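Local coordinates for glucuronoarabinoxylan endo-1,4-beta-xylanase (Clostridium papyrosolvens, PDB 4FMV), which acts as a family 30, subfamily 8 glycoside hydrolase, an endoxylanase that probably cuts internal beta-1,4 linkages in the backbone of plant cell-wall xylans, at residues W88-A92 with S93-N97; Q107-Y111 with D112-E116; K292-R295 with P296-R300; M244-S247 with K248-D252; N122-V125 with K126-D130. All coordinates share one frame; numbering follows the deposited sequence.

How the contacts relate
Along the chain the order is contact 1, 2, 5, 4, 3. Contacts 1 and 2 have centres about 8 Å apart and touch through the paired strands 95-100 and 103-109, with a salt bridge from Glu96 to Arg108. Helix 114-130 begins in contact 2 and ends in contact 5, their centres about 20 Å apart. Contact 4, on helix 240-255, lies about 36 Å from contact 1 between centres, across the chain's centre. The centres of contacts 3 and 4 are about 17 Å apart, where the (beta/alpha)8 barrel passes into the flanking beta domain. All five lie in the catalytic module of a longer protein that also has a carbohydrate-binding module and a dockerin.

Contact 1 (W88-A92 with S93-N97); sequences WNPPA and SMQEN
Gln95 reaches back along the chain past the ring of Pro90 to the amide of Asn89, its CG lying 3.9 Å from Pro90 CG. Its first torsion (-66°) puts CG anti to the carbonyl carbon, and the chain then runs extended, carrying the amide over the turn. There the two amide planes stand 61° apart, with Gln95 NE2 3.3 Å from Asn89 OD1. One water receives a bond from Gln95 NE2 and gives one to Asn89 OD1; a second donates to both Gln95 OE1 and Pro90 O, so that both ends of the glutamine amide are tied to the preceding loop. Thr151 OG1 also bonds to Asn89 OD1 and Gln95 NE2, while Asn89 ND2 turns to Glu52.

Met94 leaves the turn and runs alongside the Pro91 ring. Its extended chain brings CE to 3.8 Å from Pro91 CD and SD to 4.0 Å from Pro90 CB, making a sulfur and methyl end that lies along the two proline rings. Tyr120 of helix 114-130 touches both Pro91 and Met94.

Two consecutive backbone bonds close the turn: Met94 N to Pro91 O at 2.9 Å and Gln95 N to Ala92 O at 3.2 Å. Each runs from residue i+3 back to residue i. This is a short 3-10 turn after a Pro-Pro pair, joining the loop that follows barrel strand 82-86 to the first strand of the hairpin 95-100/103-109 in the (beta/alpha)8 fold.

Contact 2 (Q107-Y111 with D112-E116); sequences QRLRY and DKYTE
A salt-bridged 3-10 turn joins the end of strand 103-109 to the start of helix 114-130, at the periphery of the barrel domain. Its backbone bond runs from Lys113 N to Arg110 O, 2.9 Å; the next, from Tyr114 N to Tyr111 O, is weak.

Arg110 presents NE and NH2, one to each carboxylate oxygen of Asp112. NE gives a 2.8 Å bond to Asp112 OD1 on its syn lone pair, and NH2 meets Asp112 OD2 at 2.6 Å, also on the syn side. The guanidinium and carboxylate are turned 36° from each other, so the two flat groups are clearly twisted. A bend at chi3 (52°) of Arg110 swings the guanidinium round to the acid. Lys113 runs alongside Arg110 and sets its CE over the centre of one guanidinium face, 3.7 Å above the plane.

On the inner side, Leu109 CD2 rests 3.6 Å from Tyr114 CD1, and Leu109 CD1 reaches Lys113 CB. The side chains of Tyr111 and Tyr114 run alongside each other, their rings obliquely placed with planes at 64°. A water joins Tyr114 OH to Leu109 O, while Tyr111 OH binds Glu157.

Arg110 NH2 and Lys113 NZ are only 4.8 Å apart, yet each cation has its own carboxylate, Asp112 for Arg110 and Glu116 for Lys113, which probably offsets the closeness of the two positive charges.

Contact 3 (K292-R295 with P296-R300); sequences KFIR and PGYKR
Residues Arg295 to Tyr298 form a type II beta turn, closed by a bond from Tyr298 N to Arg295 O of 3.0 Å, with Gly297 at a positive phi (103°) where a CB would jam against the preceding carbonyl oxygen.

Tyr298 folds back across the turn so that one face of its ring lies against the peptide joining Ile294 to Arg295, with Arg295 N over the ring centre, 3.5 Å above the plane. Arg295 CB comes to 3.5 Å from Tyr298 CE1, and Ile294 CG2 meets Tyr298 CB. The Arg295 chain bends at chi2 and chi3, both near -50°, and the fold brings its guanidinium beside Pro296, whose CD lies over one face with NE 3.8 Å away. That guanidinium stands nearly perpendicular to the Tyr298 ring.

A water bridges the chain before the turn to the tyrosine hydroxyl, donating to Phe293 O at 2.6 Å and bonded to Tyr298 OH at 2.8 Å. The Phe293 ring stacks on Tyr351, and Val323 touches Ile294 and Tyr298, so the turn links helix 282-291 of the barrel to strand 299-303 and the flanking beta strands.

Tyr298 is therefore fixed twice, its backbone N by Arg295 O and its hydroxyl by the water, while the arginine charge is met at NH1 by the carbonyl oxygens of Gly42 and, weakly, Lys292.

Contact 4 (M244-S247 with K248-D252); sequences MNMS and KEIHD
Met246 and Ile250, one turn apart, leave the helix on the same flank and run alongside each other. Met246 is extended throughout, with CG anti to the backbone N (chi1 175°), and this carries its methyl CE out to 4.1 Å from Ile250 CD1. Ile250 CG1 turns back instead over the helix backbone and merely packs against Met246 O, 3.4 Å away. The same oxygen accepts the hydrogen bond of Ile250 N.

The other first-shell bonds are the neighbouring i to i+4 bonds of the same helix: Lys248 N to Met244 O at 2.9 Å, Glu249 N to Asn245 O at 3.1 Å, and His251 N to Ser247 O at 3.2 Å. A side-chain pair follows the same four-residue spacing, Lys248 NZ giving a 2.6 Å bond to the syn lone pair of Asp252 OD2. Bends at chi2 (101°) and chi4 of Lys248 curl its chain toward the acid. The lysine also makes a cation-pi contact with Tyr312.

Helix 240-255 connects barrel strands 227-232 and 261-266, a beta-alpha-beta crossover of the (beta/alpha)8 barrel, and the apolar pair faces inward. Tyr264 and Val286 touch Met246, while Tyr262, Leu287 and Phe290 line Ile250, placing the pair between strand 261-266 and helix 282-291.

Further round, Ser247 OG bonds to Ile243 O one turn back, which satisfies the buried hydroxyl within the helix. Glu249, also buried, sends its carboxylate away from the helix backbone to Lys233 through OE1 and to the hydroxyl of Tyr262 through OE2. His251 and Ser247 both lie against Ile327 of strand 321-328.

Contact 5 (N122-V125 with K126-D130); sequences NAYV and KYMKD
Asn122 O accepts the bond of Lys126 N at 2.9 Å, in the last turns of helix 114-130, which packs on the outside of the (beta/alpha)8 barrel between strands 82-86 and 137-139 in sequence. The Asn122 side chain leaves the helix, its OD1 taking the Asn170 N-H and its ND2 giving to Ser168 O, which ties the helix to a neighbouring loop.

Ala123 contributes its carbonyl to Tyr127 N, again at 2.9 Å, and its methyl touches Trp58. Tyr127 itself swings away, against Phe63 and helix 67-78.

Tyr124 carries the main side-chain contact. With CG anti to the backbone N (chi1 -160°), the ring projects out from the helix, leaning slightly toward its C-terminal end, and meets Met128 there. Met128 bends at chi2 (-71°), which turns its end to the phenol: the methyl CE lies 3.6 Å from Tyr124 CZ and 3.5 Å from Tyr124 OH. SD is 5.4 Å from the ring centroid, obliquely placed, in a Met-aromatic contact. Leu48 of barrel strand 45-49 touches both side chains, and Trp66 meets the tyrosine edge-to-face.

Val125 O closes the series by accepting Lys129 N at 2.9 Å. Beyond it, on the outer surface, Lys126 stays extended until a final bend at chi4, from which NZ gives a 2.7 Å bond to the syn lone pair of Asp130 OD2.

Contact 1 (W88-A92 with S93-N97)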
# COMPACT_ATOMS: atom_id res chain seq x y z
N TRP A 88 2.92 -15.78 -4.51
CA TRP A 88 4.22 -15.90 -5.17
C TRP A 88 4.33 -17.05 -6.17
O TRP A 88 5.08 -16.98 -7.12
CB TRP A 88 5.37 -16.01 -4.17
CG TRP A 88 5.84 -14.74 -3.53
CD1 TRP A 88 7.13 -14.24 -3.53
CD2 TRP A 88 5.06 -13.85 -2.73
NE1 TRP A 88 7.17 -13.08 -2.77
CE2 TRP A 88 5.92 -12.82 -2.28
CE3 TRP A 88 3.71 -13.81 -2.36
CZ2 TRP A 88 5.47 -11.76 -1.49
CZ3 TRP A 88 3.27 -12.77 -1.57
CH2 TRP A 88 4.15 -11.76 -1.14
N ASN A 89 3.64 -18.15 -5.87
CA ASN A 89 3.61 -19.31 -6.76
C ASN A 89 2.25 -19.97 -6.70
O ASN A 89 1.57 -19.91 -5.67
CB ASN A 89 4.66 -20.37 -6.37
CG ASN A 89 6.10 -19.85 -6.40
OD1 ASN A 89 6.71 -19.71 -7.46
ND2 ASN A 89 6.64 -19.61 -5.22
N PRO A 90 1.84 -20.64 -7.79
CA PRO A 90 0.71 -21.54 -7.55
C PRO A 90 1.23 -22.81 -6.88
O PRO A 90 2.45 -22.94 -6.73
CB PRO A 90 0.20 -21.83 -8.96
CG PRO A 90 1.38 -21.65 -9.85
CD PRO A 90 2.27 -20.61 -9.20
N PRO A 91 0.33 -23.77 -6.55
CA PRO A 91 0.79 -25.09 -6.12
C PRO A 91 1.75 -25.70 -7.13
O PRO A 91 1.62 -25.47 -8.34
CB PRO A 91 -0.51 -25.91 -6.10
CG PRO A 91 -1.55 -24.91 -5.79
CD PRO A 91 -1.13 -23.69 -6.59
N ALA A 92 2.71 -26.47 -6.63
CA ALA A 92 3.77 -27.04 -7.47
C ALA A 92 3.21 -27.79 -8.67
O ALA A 92 3.82 -27.76 -9.74
CB ALA A 92 4.65 -27.96 -6.63
N SER A 93 2.06 -28.46 -8.51
CA SER A 93 1.51 -29.29 -9.58
C SER A 93 1.01 -28.48 -10.78
O SER A 93 0.75 -29.05 -11.84
CB SER A 93 0.38 -30.21 -9.07
OG SER A 93 -0.76 -29.46 -8.63
N MET A 94 0.84 -27.17 -10.61
CA MET A 94 0.41 -26.31 -11.71
C MET A 94 1.57 -25.67 -12.50
O MET A 94 1.34 -25.06 -13.55
CB MET A 94 -0.47 -25.18 -11.19
CG MET A 94 -1.69 -25.61 -10.37
SD MET A 94 -2.80 -24.18 -10.26
CE MET A 94 -3.92 -24.75 -8.98
N GLN A 95 2.78 -25.76 -11.95
CA GLN A 95 4.00 -25.20 -12.55
C GLN A 95 4.67 -26.07 -13.62
O GLN A 95 4.51 -27.28 -13.66
CB GLN A 95 5.02 -24.86 -11.48
CG GLN A 95 4.60 -23.75 -10.55
CD GLN A 95 5.62 -23.55 -9.46
OE1 GLN A 95 5.92 -24.47 -8.71
NE2 GLN A 95 6.18 -22.35 -9.39
N GLU A 96 5.43 -25.42 -14.50
CA GLU A 96 6.35 -26.16 -15.35
C GLU A 96 7.59 -25.33 -15.53
O GLU A 96 7.55 -24.11 -15.41
CB GLU A 96 5.73 -26.43 -16.72
CG GLU A 96 5.40 -25.16 -17.48
CD GLU A 96 4.73 -25.42 -18.80
OE1 GLU A 96 4.46 -24.44 -19.52
OE2 GLU A 96 4.45 -26.60 -19.12
N ASN A 97 8.70 -26.01 -15.81
CA ASN A 97 9.92 -25.33 -16.22
C ASN A 97 9.80 -24.86 -17.63
O ASN A 97 9.05 -25.44 -18.41
CB ASN A 97 11.13 -26.26 -16.13
CG ASN A 97 11.57 -26.50 -14.72
OD1 ASN A 97 12.10 -25.59 -14.06
ND2 ASN A 97 11.35 -27.71 -14.22
O HOH W 1 8.56 -21.86 -7.52
O HOH W 2 4.99 -23.95 -6.16

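Contact 2 (Q107-Y111 with D112-E116)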
# COMPACT_ATOMS: atom_id res chain seq x y z
N GLN A 107 10.46 -21.00 -13.89
CA GLN A 107 9.18 -21.64 -13.63
C GLN A 107 8.07 -20.73 -14.13
O GLN A 107 8.17 -19.51 -14.01
CB GLN A 107 8.98 -21.86 -12.12
CG GLN A 107 9.99 -22.81 -11.46
CD GLN A 107 9.69 -24.30 -11.69
OE1 GLN A 107 8.59 -24.67 -12.10
NE2 GLN A 107 10.68 -25.15 -11.44
N ARG A 108 7.02 -21.32 -14.68
CA ARG A 108 5.82 -20.57 -15.02
C ARG A 108 4.60 -21.44 -14.71
O ARG A 108 4.74 -22.65 -14.53
CB ARG A 108 5.82 -20.19 -16.51
CG ARG A 108 5.75 -21.36 -17.46
CD ARG A 108 5.84 -20.92 -18.91
NE ARG A 108 5.74 -22.02 -19.86
CZ ARG A 108 6.24 -21.99 -21.10
NH1 ARG A 108 6.86 -20.90 -21.55
NH2 ARG A 108 6.13 -23.05 -21.89
N LEU A 109 3.42 -20.81 -14.65
CA LEU A 109 2.15 -21.53 -14.59
C LEU A 109 1.88 -22.21 -15.92
O LEU A 109 1.91 -21.54 -16.96
CB LEU A 109 1.01 -20.54 -14.33
CG LEU A 109 -0.41 -21.07 -14.20
CD1 LEU A 109 -0.48 -22.08 -13.02
CD2 LEU A 109 -1.37 -19.91 -13.98
N ARG A 110 1.63 -23.52 -15.89
CA ARG A 110 1.23 -24.23 -17.09
C ARG A 110 0.02 -23.55 -17.75
O ARG A 110 -0.93 -23.17 -17.06
CB ARG A 110 0.90 -25.68 -16.75
CG ARG A 110 2.13 -26.54 -16.52
CD ARG A 110 1.74 -27.87 -15.92
NE ARG A 110 0.70 -28.51 -16.70
CZ ARG A 110 0.40 -29.80 -16.62
NH1 ARG A 110 1.06 -30.59 -15.77
NH2 ARG A 110 -0.57 -30.31 -17.37
N TYR A 111 0.05 -23.38 -19.06
CA TYR A 111 -1.11 -22.79 -19.76
C TYR A 111 -2.38 -23.64 -19.55
O TYR A 111 -3.50 -23.10 -19.43
CB TYR A 111 -0.84 -22.60 -21.27
CG TYR A 111 0.19 -21.52 -21.61
CD1 TYR A 111 1.00 -20.93 -20.63
CD2 TYR A 111 0.34 -21.07 -22.93
CE1 TYR A 111 1.95 -19.93 -20.97
CE2 TYR A 111 1.29 -20.08 -23.28
CZ TYR A 111 2.08 -19.51 -22.29
OH TYR A 111 3.00 -18.54 -22.63
N ASP A 112 -2.22 -24.95 -19.48
CA ASP A 112 -3.39 -25.81 -19.27
C ASP A 112 -3.91 -25.77 -17.84
O ASP A 112 -4.91 -26.43 -17.53
CB ASP A 112 -3.13 -27.26 -19.75
CG ASP A 112 -2.02 -27.96 -18.99
OD1 ASP A 112 -1.47 -27.39 -18.01
OD2 ASP A 112 -1.70 -29.11 -19.37
N LYS A 113 -3.19 -25.06 -16.96
CA LYS A 113 -3.58 -24.84 -15.56
C LYS A 113 -4.22 -23.49 -15.24
O LYS A 113 -4.44 -23.18 -14.08
CB LYS A 113 -2.41 -25.10 -14.59
CG LYS A 113 -1.88 -26.54 -14.59
CD LYS A 113 -2.91 -27.57 -14.14
CE LYS A 113 -2.37 -29.00 -14.22
NZ LYS A 113 -3.26 -29.95 -13.47
N TYR A 114 -4.44 -22.65 -16.24
CA TYR A 114 -4.93 -21.31 -15.93
C TYR A 114 -6.31 -21.41 -15.26
O TYR A 114 -6.64 -20.63 -14.35
CB TYR A 114 -5.01 -20.41 -17.17
CG TYR A 114 -3.72 -19.73 -17.59
CD1 TYR A 114 -2.48 -20.31 -17.35
CD2 TYR A 114 -3.76 -18.50 -18.27
CE1 TYR A 114 -1.30 -19.69 -17.76
CE2 TYR A 114 -2.60 -17.87 -18.67
CZ TYR A 114 -1.37 -18.46 -18.43
OH TYR A 114 -0.23 -17.81 -18.85
N THR A 115 -7.13 -22.35 -15.74
CA THR A 115 -8.48 -22.56 -15.18
C THR A 115 -8.39 -23.06 -13.73
O THR A 115 -9.02 -22.50 -12.84
CB THR A 115 -9.27 -23.56 -16.05
OG1 THR A 115 -9.50 -22.97 -17.33
CG2 THR A 115 -10.61 -23.91 -15.41
N GLU A 116 -7.56 -24.08 -13.51
CA GLU A 116 -7.35 -24.59 -12.16
C GLU A 116 -6.83 -23.48 -11.24
O GLU A 116 -7.23 -23.38 -10.06
CB GLU A 116 -6.40 -25.80 -12.17
CG GLU A 116 -6.52 -26.64 -10.88
CD GLU A 116 -5.58 -27.84 -10.84
OE1 GLU A 116 -4.78 -27.94 -9.89
OE2 GLU A 116 -5.64 -28.68 -11.75
O HOH W 3 2.14 -18.94 -17.88
O HOH W 4 -6.61 -23.60 -18.66

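Contact 3 (K292-R295 with P296-R300)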
# COMPACT_ATOMS: atom_id res chain seq x y z
N LYS A 292 -2.78 6.63 10.48
CA LYS A 292 -3.60 6.91 11.64
C LYS A 292 -4.59 8.01 11.32
O LYS A 292 -5.76 7.91 11.69
CB LYS A 292 -2.74 7.35 12.83
CG LYS A 292 -3.51 7.55 14.16
CD LYS A 292 -4.24 6.29 14.62
CE LYS A 292 -4.90 6.48 16.01
NZ LYS A 292 -5.44 5.15 16.49
N PHE A 293 -4.10 9.09 10.70
CA PHE A 293 -4.93 10.26 10.47
C PHE A 293 -5.65 10.38 9.12
O PHE A 293 -6.67 11.08 9.05
CB PHE A 293 -4.13 11.53 10.79
CG PHE A 293 -3.33 11.39 12.05
CD1 PHE A 293 -3.96 11.33 13.29
CD2 PHE A 293 -1.95 11.25 12.00
CE1 PHE A 293 -3.25 11.16 14.44
CE2 PHE A 293 -1.22 11.08 13.17
CZ PHE A 293 -1.88 11.04 14.39
N ILE A 294 -5.24 9.63 8.10
CA ILE A 294 -5.95 9.76 6.83
C ILE A 294 -6.70 8.46 6.67
O ILE A 294 -6.16 7.47 6.15
CB ILE A 294 -4.92 9.88 5.67
CG1 ILE A 294 -3.91 10.99 5.96
CG2 ILE A 294 -5.62 10.10 4.32
CD1 ILE A 294 -2.71 10.99 4.99
N ARG A 295 -8.00 8.53 6.94
CA ARG A 295 -8.82 7.33 7.07
C ARG A 295 -9.35 6.92 5.70
O ARG A 295 -9.48 7.76 4.81
CB ARG A 295 -10.00 7.61 8.02
CG ARG A 295 -9.59 8.04 9.43
CD ARG A 295 -8.55 7.08 9.99
NE ARG A 295 -8.99 5.69 9.96
CZ ARG A 295 -8.18 4.66 10.21
NH1 ARG A 295 -6.91 4.88 10.52
NH2 ARG A 295 -8.65 3.41 10.17
N PRO A 296 -9.67 5.65 5.53
CA PRO A 296 -10.28 5.22 4.28
C PRO A 296 -11.49 6.10 3.94
O PRO A 296 -12.39 6.28 4.78
CB PRO A 296 -10.73 3.80 4.61
CG PRO A 296 -9.67 3.31 5.54
CD PRO A 296 -9.36 4.50 6.41
N GLY A 297 -11.53 6.61 2.71
CA GLY A 297 -12.64 7.45 2.32
C GLY A 297 -12.32 8.93 2.32
O GLY A 297 -13.07 9.72 1.76
N TYR A 298 -11.20 9.31 2.93
CA TYR A 298 -10.68 10.66 2.82
C TYR A 298 -10.24 10.87 1.37
O TYR A 298 -10.07 9.91 0.61
CB TYR A 298 -9.47 10.87 3.72
CG TYR A 298 -9.78 11.18 5.18
CD1 TYR A 298 -10.83 10.55 5.84
CD2 TYR A 298 -9.03 12.10 5.88
CE1 TYR A 298 -11.11 10.81 7.17
CE2 TYR A 298 -9.29 12.38 7.20
CZ TYR A 298 -10.32 11.72 7.85
OH TYR A 298 -10.59 12.01 9.17
N LYS A 299 -10.09 12.12 0.98
CA LYS A 299 -9.55 12.42 -0.33
C LYS A 299 -8.31 13.30 -0.19
O LYS A 299 -8.24 14.14 0.69
CB LYS A 299 -10.61 13.13 -1.17
CG LYS A 299 -11.78 12.24 -1.51
CD LYS A 299 -12.86 12.99 -2.25
CE LYS A 299 -14.00 12.04 -2.61
NZ LYS A 299 -15.04 12.77 -3.39
N ARG A 300 -7.32 13.10 -1.05
CA ARG A 300 -6.27 14.08 -1.11
C ARG A 300 -6.86 15.37 -1.68
O ARG A 300 -7.80 15.33 -2.49
CB ARG A 300 -5.11 13.58 -1.95
CG ARG A 300 -3.95 14.54 -1.98
CD ARG A 300 -2.77 13.95 -2.70
NE ARG A 300 -2.93 14.00 -4.15
CZ ARG A 300 -2.49 15.00 -4.91
NH1 ARG A 300 -1.89 16.04 -4.35
NH2 ARG A 300 -2.66 14.96 -6.22
O HOH W 5 -8.19 12.49 10.58

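Contact 4 (M244-S247 with K248-D252)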
# COMPACT_ATOMS: atom_id res chain seq x y z
N MET A 244 13.79 9.47 6.31
CA MET A 244 13.48 10.50 5.31
C MET A 244 13.17 9.92 3.92
O MET A 244 12.26 10.39 3.23
CB MET A 244 14.63 11.50 5.20
CG MET A 244 14.85 12.32 6.47
SD MET A 244 13.41 13.34 6.81
CE MET A 244 12.54 12.40 8.06
N ASN A 245 13.94 8.92 3.51
CA ASN A 245 13.68 8.26 2.24
C ASN A 245 12.27 7.72 2.20
O ASN A 245 11.60 7.82 1.18
CB ASN A 245 14.64 7.10 2.01
CG ASN A 245 16.01 7.57 1.63
OD1 ASN A 245 16.18 8.66 1.08
ND2 ASN A 245 17.02 6.75 1.92
N MET A 246 11.84 7.13 3.32
CA MET A 246 10.52 6.49 3.40
C MET A 246 9.41 7.54 3.49
O MET A 246 8.41 7.42 2.80
CB MET A 246 10.43 5.51 4.57
CG MET A 246 9.05 4.91 4.80
SD MET A 246 9.00 3.76 6.21
CE MET A 246 7.24 3.40 6.27
N SER A 247 9.61 8.57 4.32
CA SER A 247 8.66 9.69 4.42
C SER A 247 8.42 10.26 3.04
O SER A 247 7.28 10.38 2.59
CB SER A 247 9.22 10.80 5.33
OG SER A 247 9.27 10.40 6.70
N LYS A 248 9.52 10.60 2.35
CA LYS A 248 9.43 11.25 1.05
C LYS A 248 8.76 10.37 -0.02
O LYS A 248 7.97 10.85 -0.81
CB LYS A 248 10.81 11.70 0.59
CG LYS A 248 10.87 12.05 -0.92
CD LYS A 248 10.81 13.53 -1.20
CE LYS A 248 11.59 13.86 -2.49
NZ LYS A 248 11.20 13.06 -3.70
N GLU A 249 9.08 9.08 -0.06
CA GLU A 249 8.45 8.20 -1.04
C GLU A 249 6.93 8.06 -0.86
O GLU A 249 6.17 8.02 -1.84
CB GLU A 249 9.08 6.81 -1.01
CG GLU A 249 8.51 5.89 -2.08
CD GLU A 249 9.30 4.62 -2.17
OE1 GLU A 249 10.44 4.65 -2.67
OE2 GLU A 249 8.79 3.59 -1.72
N ILE A 250 6.46 8.00 0.38
CA ILE A 250 5.01 7.94 0.56
C ILE A 250 4.37 9.23 0.05
O ILE A 250 3.35 9.19 -0.64
CB ILE A 250 4.60 7.66 2.02
CG1 ILE A 250 5.23 6.35 2.51
CG2 ILE A 250 3.08 7.57 2.13
CD1 ILE A 250 5.10 6.11 4.04
N HIS A 251 4.99 10.36 0.36
CA HIS A 251 4.56 11.64 -0.20
C HIS A 251 4.50 11.57 -1.72
O HIS A 251 3.50 11.97 -2.32
CB HIS A 251 5.52 12.75 0.26
CG HIS A 251 5.41 14.01 -0.54
ND1 HIS A 251 4.70 15.11 -0.10
CD2 HIS A 251 5.93 14.35 -1.74
CE1 HIS A 251 4.79 16.08 -1.01
NE2 HIS A 251 5.53 15.64 -2.01
N ASP A 252 5.55 11.05 -2.34
CA ASP A 252 5.63 11.00 -3.81
C ASP A 252 4.55 10.07 -4.38
O ASP A 252 3.96 10.35 -5.42
CB ASP A 252 7.03 10.55 -4.27
CG ASP A 252 8.10 11.66 -4.13
OD1 ASP A 252 7.77 12.85 -4.27
OD2 ASP A 252 9.29 11.34 -3.88

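Contact 5 (N122-V125 with K126-D130)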
# COMPACT_ATOMS: atom_id res chain seq x y z
N ASN A 122 -10.02 -18.74 -6.26
CA ASN A 122 -11.38 -18.71 -5.73
C ASN A 122 -11.50 -19.48 -4.42
O ASN A 122 -12.31 -19.14 -3.57
CB ASN A 122 -12.38 -19.25 -6.75
CG ASN A 122 -12.94 -18.17 -7.65
OD1 ASN A 122 -12.96 -16.99 -7.27
ND2 ASN A 122 -13.42 -18.55 -8.83
N ALA A 123 -10.71 -20.53 -4.25
CA ALA A 123 -10.83 -21.32 -3.03
C ALA A 123 -10.28 -20.55 -1.82
O ALA A 123 -10.77 -20.71 -0.69
CB ALA A 123 -10.14 -22.70 -3.20
N TYR A 124 -9.26 -19.73 -2.06
CA TYR A 124 -8.72 -18.86 -1.02
C TYR A 124 -9.74 -17.81 -0.61
O TYR A 124 -10.00 -17.61 0.57
CB TYR A 124 -7.44 -18.18 -1.50
CG TYR A 124 -6.58 -17.66 -0.36
CD1 TYR A 124 -5.73 -18.51 0.34
CD2 TYR A 124 -6.60 -16.32 0.01
CE1 TYR A 124 -4.93 -18.05 1.38
CE2 TYR A 124 -5.81 -15.84 1.06
CZ TYR A 124 -4.96 -16.72 1.73
OH TYR A 124 -4.16 -16.27 2.78
N VAL A 125 -10.32 -17.15 -1.59
CA VAL A 125 -11.42 -16.23 -1.32
C VAL A 125 -12.55 -16.89 -0.51
O VAL A 125 -13.06 -16.30 0.44
CB VAL A 125 -11.97 -15.68 -2.64
CG1 VAL A 125 -13.15 -14.72 -2.38
CG2 VAL A 125 -10.84 -15.01 -3.43
N LYS A 126 -12.95 -18.10 -0.89
CA LYS A 126 -14.09 -18.74 -0.22
C LYS A 126 -13.72 -19.18 1.20
O LYS A 126 -14.51 -19.01 2.12
CB LYS A 126 -14.66 -19.89 -1.05
CG LYS A 126 -15.85 -20.62 -0.38
CD LYS A 126 -16.25 -21.84 -1.22
CE LYS A 126 -17.55 -22.52 -0.72
NZ LYS A 126 -17.42 -23.12 0.63
N TYR A 127 -12.53 -19.72 1.38
CA TYR A 127 -12.06 -20.05 2.74
C TYR A 127 -12.12 -18.82 3.65
O TYR A 127 -12.60 -18.88 4.79
CB TYR A 127 -10.62 -20.57 2.68
CG TYR A 127 -9.96 -20.73 4.02
CD1 TYR A 127 -10.45 -21.63 4.96
CD2 TYR A 127 -8.82 -19.98 4.36
CE1 TYR A 127 -9.83 -21.80 6.20
CE2 TYR A 127 -8.20 -20.14 5.60
CZ TYR A 127 -8.71 -21.05 6.51
OH TYR A 127 -8.12 -21.22 7.75
N MET A 128 -11.62 -17.69 3.16
CA MET A 128 -11.71 -16.47 3.93
C MET A 128 -13.17 -16.08 4.21
O MET A 128 -13.54 -15.74 5.36
CB MET A 128 -10.97 -15.34 3.22
CG MET A 128 -9.47 -15.54 3.18
SD MET A 128 -8.73 -15.30 4.80
CE MET A 128 -7.17 -16.16 4.58
N LYS A 129 -13.99 -16.13 3.17
CA LYS A 129 -15.41 -15.79 3.33
C LYS A 129 -16.15 -16.68 4.34
O LYS A 129 -16.97 -16.20 5.13
CB LYS A 129 -16.13 -15.86 1.99
CG LYS A 129 -17.63 -15.55 2.08
CD LYS A 129 -18.26 -15.48 0.69
CE LYS A 129 -19.73 -15.10 0.77
NZ LYS A 129 -19.92 -13.79 1.46
N ASP A 130 -15.89 -17.98 4.29
CA ASP A 130 -16.58 -18.93 5.15
C ASP A 130 -16.15 -18.72 6.61
O ASP A 130 -16.84 -19.13 7.56
CB ASP A 130 -16.24 -20.37 4.73
CG ASP A 130 -16.90 -20.77 3.43
OD1 ASP A 130 -17.81 -20.04 2.96
OD2 ASP A 130 -16.53 -21.83 2.88